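Local coordinates for sterol carrier protein 2 (Thermus thermophilus, PDB 2CX7) that probably binds and carries sterols or other lipids, as a small single-domain member of the SCP-2 sterol transfer family, at residues Ala21-Ala26 with Gln117-Leu122. Numbering follows the deposited sequence.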
# COMPACT_ATOMS: atom_id res chain seq x y z
N ALA A 21 -10.74 -7.71 -10.08
CA ALA A 21 -10.26 -8.65 -9.06
C ALA A 21 -10.16 -7.96 -7.70
O ALA A 21 -10.58 -8.50 -6.68
CB ALA A 21 -8.90 -9.22 -9.46
N TYR A 22 -9.59 -6.76 -7.69
CA TYR A 22 -9.48 -6.03 -6.44
C TYR A 22 -10.88 -5.62 -5.97
O TYR A 22 -11.21 -5.70 -4.78
CB TYR A 22 -8.64 -4.76 -6.60
CG TYR A 22 -8.67 -3.93 -5.35
CD1 TYR A 22 -8.06 -4.38 -4.18
CD2 TYR A 22 -9.40 -2.75 -5.29
CE1 TYR A 22 -8.19 -3.68 -2.98
CE2 TYR A 22 -9.54 -2.05 -4.11
CZ TYR A 22 -8.93 -2.52 -2.95
OH TYR A 22 -9.09 -1.82 -1.77
N ARG A 23 -11.71 -5.19 -6.91
CA ARG A 23 -13.07 -4.75 -6.62
C ARG A 23 -13.85 -5.84 -5.89
O ARG A 23 -14.56 -5.57 -4.93
CB ARG A 23 -13.78 -4.37 -7.92
CG ARG A 23 -14.94 -3.39 -7.75
CD ARG A 23 -15.59 -3.13 -9.09
NE ARG A 23 -14.62 -2.58 -10.04
CZ ARG A 23 -14.65 -2.80 -11.34
NH1 ARG A 23 -15.59 -3.57 -11.86
NH2 ARG A 23 -13.75 -2.24 -12.13
N LYS A 24 -13.71 -7.08 -6.36
CA LYS A 24 -14.40 -8.21 -5.74
C LYS A 24 -13.81 -8.52 -4.37
O LYS A 24 -14.55 -8.65 -3.38
CB LYS A 24 -14.31 -9.46 -6.63
CG LYS A 24 -15.11 -9.38 -7.91
CD LYS A 24 -15.12 -10.73 -8.64
CE LYS A 24 -15.90 -10.66 -9.94
NZ LYS A 24 -15.27 -9.71 -10.91
N ALA A 25 -12.48 -8.63 -4.30
CA ALA A 25 -11.78 -8.95 -3.05
C ALA A 25 -12.02 -7.98 -1.90
O ALA A 25 -12.06 -8.38 -0.73
CB ALA A 25 -10.29 -9.06 -3.32
N ALA A 26 -12.16 -6.70 -2.23
CA ALA A 26 -12.36 -5.67 -1.21
C ALA A 26 -13.79 -5.14 -1.15
O ALA A 26 -14.01 -4.04 -0.66
CB ALA A 26 -11.38 -4.52 -1.47
N GLN A 117 -7.02 -11.55 0.72
CA GLN A 117 -7.12 -11.54 -0.73
C GLN A 117 -7.06 -10.11 -1.27
O GLN A 117 -6.46 -9.85 -2.32
CB GLN A 117 -8.41 -12.23 -1.17
CG GLN A 117 -8.48 -12.47 -2.66
CD GLN A 117 -9.77 -13.16 -3.06
OE1 GLN A 117 -10.86 -12.67 -2.77
NE2 GLN A 117 -9.65 -14.31 -3.73
N ALA A 118 -7.71 -9.18 -0.58
CA ALA A 118 -7.70 -7.78 -1.01
C ALA A 118 -6.25 -7.29 -0.97
O ALA A 118 -5.81 -6.55 -1.85
CB ALA A 118 -8.59 -6.93 -0.08
N ALA A 119 -5.51 -7.70 0.06
CA ALA A 119 -4.12 -7.29 0.21
C ALA A 119 -3.30 -7.85 -0.96
O ALA A 119 -2.48 -7.15 -1.56
CB ALA A 119 -3.56 -7.79 1.54
N GLN A 120 -3.52 -9.12 -1.28
CA GLN A 120 -2.80 -9.75 -2.38
C GLN A 120 -3.11 -9.00 -3.67
O GLN A 120 -2.21 -8.75 -4.49
CB GLN A 120 -3.22 -11.22 -2.51
CG GLN A 120 -2.75 -12.11 -1.37
CD GLN A 120 -3.35 -13.50 -1.44
OE1 GLN A 120 -4.57 -13.67 -1.40
NE2 GLN A 120 -2.49 -14.51 -1.53
N GLU A 121 -4.37 -8.60 -3.86
CA GLU A 121 -4.74 -7.87 -5.07
C GLU A 121 -4.16 -6.45 -5.09
O GLU A 121 -3.72 -5.97 -6.14
CB GLU A 121 -6.27 -7.81 -5.22
CG GLU A 121 -6.92 -9.12 -5.66
CD GLU A 121 -6.36 -9.65 -6.98
OE1 GLU A 121 -5.88 -8.84 -7.80
OE2 GLU A 121 -6.42 -10.88 -7.20
N LEU A 122 -4.16 -5.78 -3.94
CA LEU A 122 -3.60 -4.43 -3.86
C LEU A 122 -2.18 -4.46 -4.39
O LEU A 122 -1.76 -3.61 -5.18
CB LEU A 122 -3.56 -3.94 -2.41
CG LEU A 122 -4.83 -3.34 -1.80
CD1 LEU A 122 -4.62 -3.09 -0.31
CD2 LEU A 122 -5.17 -2.03 -2.51
O HOH W 1 -10.19 -9.62 0.91
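Tyr22 reaches from helix 20-25 to the flank of helix 116-127, where it meets Ala118, Glu121 and Leu122. Its CB starts beside Glu121 CB. With CG anti to the backbone N (chi1 173°), the ring is sent across that flank: CD1 passes Glu121 CB at 4.0 Å, the ring turned 54° from the carboxylate plane, while Ala118 O lies in the ring plane, at the edge. Further out, CE1 comes to 3.5 Å from Leu122 CD2, the methyl that also borders CZ and, more distantly, OH. Leu16 of helix 6-17 touches both Tyr22 and Leu122, so this part of the interface joins three helices. A serine in place of Tyr22 would probably leave the Leu122 methyl without its aromatic neighbour and open a gap against Leu16.

The axes of helices 21-25 and 117-122 run nearly antiparallel, at 159°, and approach to 8.6 Å, consistent with the small Ala25 and Ala118 side chains between them. Ala25 CB rests on Ala118 CA at 3.7 Å, and Ala26 CB meets Ala118 CB. Towards the exposed side, Gln117 extends its chain so that CG and OE1 lie against the Ala25 methyl. The first torsion of Glu121 lays CG over the Ala21 carbonyl, and the bend at chi2 turns the carboxylate to Ala21 CB, with OE1 at 3.5 Å.

This antiparallel pair joins an early helix of the SCP-2 fold to its last one. Shape fit holds them: even carboxylate and amide touch alanine methyls, while one water, donating to Ala25 O at 2.8 Å and accepting from Ala118 N, answers both backbone groups.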